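Local atomic coordinates of agmatinase (Deinococcus radiodurans, PDB entry 1WOH), a protein that probably hydrolyses agmatine to putrescine and urea, a reaction served by two manganese ions in each subunit. Residues P219-V230 and N264-L275. Numbering follows the deposited sequence.
Sequences PRGQNVYFSVDV and NNTVVGLDLVEL
The backbone O of N264 accepts a hydrogen bond from G221 N, and the positive phi of G221 suits glycine. N265 bridges this turn with both ends of its amide: ND2 donates to P219 O (2.7 Å) from above the carbonyl plane, while OD1 accepts a hydrogen bond from Q222 N (2.9 Å) in plane, on a lone pair. T266 begins the parallel ladder; a water links its OG1 to N223 OD1, and N223 ND2 bonds P135 O. V267 sets both methyls against the F226 ring, CG2 lying 3.6 Å from CE1. Between the V224-V267 and F226-L270 pairs the first strand has one residue, Y225, and the second two, V268 and G269: a beta bulge that shifts the register by one; side-chain-less G269 fits beside the Y225 ring. L270 packs CD1 on F226 CB. D271 turns CG between its backbone N and carbonyl carbon (chi1 69°), bringing the carboxylate to two hydroxyls: S227 OG donates to the syn lone pair of OD1 (2.8 Å), and Y225 OH to OD2 (2.7 Å) from the anti side, 30° out of the carboxylate plane. S124 also bonds OD2, and second-shell S227 OG is hydrogen-bonded to NE2 of manganese ligand H121. L272 rests CD2 on V228 CG1. E274 lays CB against OD1 of D229, a ligand of both manganese ions that accepts D231 N's hydrogen bond there; E274 OE2 bonds H121 N. Helix 251-264 connects these adjacent strands as a beta-alpha-beta unit, between strands 137-142 (beside 223-229) and 114-118; apolar V267, L270 and L272 suit the buried face shared with V224, F226 and V228, under helix 284-302, while helix 124-128 packs on Y225, S227 and D271.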
# COMPACT_ATOMS: atom_id res chain seq x y z
N PRO A 219 -3.90 29.50 29.00
CA PRO A 219 -4.11 29.60 30.45
C PRO A 219 -2.81 29.74 31.26
O PRO A 219 -1.74 29.36 30.80
CB PRO A 219 -4.87 28.32 30.78
CG PRO A 219 -4.37 27.35 29.74
CD PRO A 219 -4.37 28.20 28.50
N ARG A 220 -2.93 30.30 32.46
CA ARG A 220 -1.78 30.48 33.33
C ARG A 220 -2.13 30.15 34.78
O ARG A 220 -3.14 30.62 35.30
CB ARG A 220 -1.28 31.93 33.23
CG ARG A 220 -0.75 32.28 31.86
CD ARG A 220 -0.30 33.73 31.78
NE ARG A 220 0.36 34.02 30.52
CZ ARG A 220 -0.21 33.92 29.32
NH1 ARG A 220 -1.47 33.53 29.22
NH2 ARG A 220 0.48 34.20 28.23
N GLY A 221 -1.28 29.34 35.41
CA GLY A 221 -1.49 28.96 36.80
C GLY A 221 -2.71 28.09 37.02
O GLY A 221 -3.23 28.00 38.14
N GLN A 222 -3.17 27.43 35.96
CA GLN A 222 -4.35 26.57 36.02
C GLN A 222 -4.02 25.08 36.02
O GLN A 222 -2.88 24.69 35.79
CB GLN A 222 -5.24 26.87 34.81
CG GLN A 222 -5.54 28.33 34.60
CD GLN A 222 -6.60 28.84 35.56
OE1 GLN A 222 -6.78 28.30 36.65
NE2 GLN A 222 -7.30 29.89 35.16
N ASN A 223 -5.03 24.26 36.31
CA ASN A 223 -4.87 22.81 36.25
C ASN A 223 -5.28 22.54 34.82
O ASN A 223 -6.43 22.77 34.45
CB ASN A 223 -5.82 22.11 37.21
CG ASN A 223 -5.41 22.28 38.66
OD1 ASN A 223 -4.24 22.11 39.00
ND2 ASN A 223 -6.38 22.61 39.51
N VAL A 224 -4.34 22.05 34.02
CA VAL A 224 -4.61 21.81 32.61
C VAL A 224 -4.52 20.36 32.13
O VAL A 224 -3.61 19.62 32.50
CB VAL A 224 -3.66 22.67 31.74
CG1 VAL A 224 -3.78 22.30 30.26
CG2 VAL A 224 -3.97 24.15 31.95
N TYR A 225 -5.49 19.98 31.31
CA TYR A 225 -5.54 18.67 30.70
C TYR A 225 -5.30 18.98 29.22
O TYR A 225 -5.95 19.87 28.66
CB TYR A 225 -6.93 18.06 30.87
CG TYR A 225 -7.14 16.74 30.16
CD1 TYR A 225 -7.04 15.53 30.85
CD2 TYR A 225 -7.49 16.70 28.81
CE1 TYR A 225 -7.30 14.31 30.21
CE2 TYR A 225 -7.74 15.49 28.16
CZ TYR A 225 -7.64 14.30 28.87
OH TYR A 225 -7.92 13.11 28.23
N PHE A 226 -4.34 18.28 28.61
CA PHE A 226 -4.02 18.48 27.20
C PHE A 226 -4.74 17.43 26.36
O PHE A 226 -4.64 16.24 26.64
CB PHE A 226 -2.51 18.27 26.95
CG PHE A 226 -1.64 19.40 27.42
CD1 PHE A 226 -0.47 19.13 28.11
CD2 PHE A 226 -1.95 20.72 27.11
CE1 PHE A 226 0.40 20.16 28.49
CE2 PHE A 226 -1.10 21.76 27.49
CZ PHE A 226 0.08 21.48 28.18
N SER A 227 -5.48 17.87 25.34
CA SER A 227 -6.13 16.92 24.45
C SER A 227 -5.56 17.22 23.07
O SER A 227 -5.77 18.30 22.53
CB SER A 227 -7.65 17.10 24.41
OG SER A 227 -8.20 16.17 23.48
N VAL A 228 -4.81 16.27 22.52
CA VAL A 228 -4.21 16.47 21.21
C VAL A 228 -4.85 15.58 20.16
O VAL A 228 -4.68 14.36 20.18
CB VAL A 228 -2.69 16.17 21.23
CG1 VAL A 228 -2.10 16.39 19.83
CG2 VAL A 228 -2.00 17.08 22.25
N ASP A 229 -5.61 16.19 19.27
CA ASP A 229 -6.23 15.47 18.16
C ASP A 229 -5.19 15.65 17.04
O ASP A 229 -4.87 16.79 16.67
CB ASP A 229 -7.55 16.13 17.76
CG ASP A 229 -8.23 15.43 16.60
OD1 ASP A 229 -7.54 14.81 15.77
OD2 ASP A 229 -9.47 15.50 16.51
N VAL A 230 -4.65 14.56 16.52
CA VAL A 230 -3.63 14.69 15.48
C VAL A 230 -4.08 15.44 14.23
O VAL A 230 -3.23 15.96 13.50
CB VAL A 230 -3.04 13.30 15.08
CG1 VAL A 230 -2.61 12.54 16.32
CG2 VAL A 230 -4.05 12.49 14.28
N ASN A 264 3.67 27.13 32.23
CA ASN A 264 2.94 28.04 33.10
C ASN A 264 1.71 27.45 33.79
O ASN A 264 0.91 28.20 34.34
CB ASN A 264 2.50 29.27 32.29
CG ASN A 264 3.66 29.99 31.65
OD1 ASN A 264 4.51 30.55 32.34
ND2 ASN A 264 3.72 29.96 30.33
N ASN A 265 1.56 26.13 33.75
CA ASN A 265 0.39 25.51 34.36
C ASN A 265 0.71 24.18 35.01
O ASN A 265 1.80 23.65 34.85
CB ASN A 265 -0.69 25.28 33.30
CG ASN A 265 -1.22 26.56 32.71
OD1 ASN A 265 -2.09 27.22 33.29
ND2 ASN A 265 -0.70 26.94 31.54
N THR A 266 -0.25 23.66 35.76
CA THR A 266 -0.10 22.36 36.40
C THR A 266 -0.80 21.38 35.46
O THR A 266 -2.02 21.36 35.38
CB THR A 266 -0.80 22.33 37.77
OG1 THR A 266 -0.21 23.31 38.64
CG2 THR A 266 -0.66 20.95 38.40
N VAL A 267 -0.01 20.58 34.75
CA VAL A 267 -0.53 19.60 33.80
C VAL A 267 -0.99 18.34 34.53
O VAL A 267 -0.19 17.66 35.17
CB VAL A 267 0.54 19.23 32.75
CG1 VAL A 267 -0.02 18.25 31.73
CG2 VAL A 267 1.02 20.50 32.06
N VAL A 268 -2.28 18.02 34.40
CA VAL A 268 -2.87 16.86 35.08
C VAL A 268 -3.04 15.62 34.21
O VAL A 268 -3.32 14.53 34.72
CB VAL A 268 -4.24 17.24 35.67
CG1 VAL A 268 -4.09 18.44 36.59
CG2 VAL A 268 -5.24 17.56 34.56
N GLY A 269 -2.85 15.77 32.90
CA GLY A 269 -2.99 14.64 32.01
C GLY A 269 -2.94 15.05 30.56
O GLY A 269 -2.97 16.24 30.24
N LEU A 270 -2.87 14.07 29.68
CA LEU A 270 -2.83 14.33 28.24
C LEU A 270 -3.38 13.15 27.46
O LEU A 270 -3.14 12.00 27.82
CB LEU A 270 -1.38 14.58 27.80
CG LEU A 270 -1.09 14.64 26.29
CD1 LEU A 270 0.14 15.49 26.03
CD2 LEU A 270 -0.89 13.22 25.75
N ASP A 271 -4.15 13.44 26.41
CA ASP A 271 -4.63 12.37 25.56
C ASP A 271 -4.17 12.66 24.14
O ASP A 271 -3.97 13.82 23.76
CB ASP A 271 -6.16 12.13 25.66
CG ASP A 271 -7.01 13.25 25.06
OD1 ASP A 271 -6.64 13.86 24.03
OD2 ASP A 271 -8.12 13.49 25.60
N LEU A 272 -3.92 11.60 23.38
CA LEU A 272 -3.45 11.70 22.00
C LEU A 272 -4.47 10.88 21.24
O LEU A 272 -4.50 9.65 21.36
CB LEU A 272 -2.05 11.08 21.90
CG LEU A 272 -1.24 11.27 20.61
CD1 LEU A 272 -1.89 10.53 19.45
CD2 LEU A 272 -1.13 12.75 20.29
N VAL A 273 -5.31 11.56 20.46
CA VAL A 273 -6.39 10.89 19.74
C VAL A 273 -6.47 11.07 18.23
O VAL A 273 -5.81 11.93 17.64
CB VAL A 273 -7.76 11.31 20.33
CG1 VAL A 273 -7.80 11.04 21.83
CG2 VAL A 273 -8.00 12.80 20.07
N GLU A 274 -7.29 10.22 17.61
CA GLU A 274 -7.58 10.23 16.18
C GLU A 274 -6.46 9.82 15.22
O GLU A 274 -6.54 10.05 14.02
CB GLU A 274 -8.12 11.61 15.78
CG GLU A 274 -9.49 11.95 16.40
CD GLU A 274 -10.67 11.27 15.69
OE1 GLU A 274 -10.52 10.91 14.50
OE2 GLU A 274 -11.74 11.12 16.32
N LEU A 275 -5.40 9.22 15.74
CA LEU A 275 -4.32 8.76 14.87
C LEU A 275 -4.85 7.50 14.17
O LEU A 275 -5.42 6.62 14.83
CB LEU A 275 -3.10 8.38 15.71
CG LEU A 275 -1.67 8.38 15.15
CD1 LEU A 275 -0.87 7.28 15.86
CD2 LEU A 275 -1.65 8.16 13.66
O HOH W 1 -2.86 24.17 40.02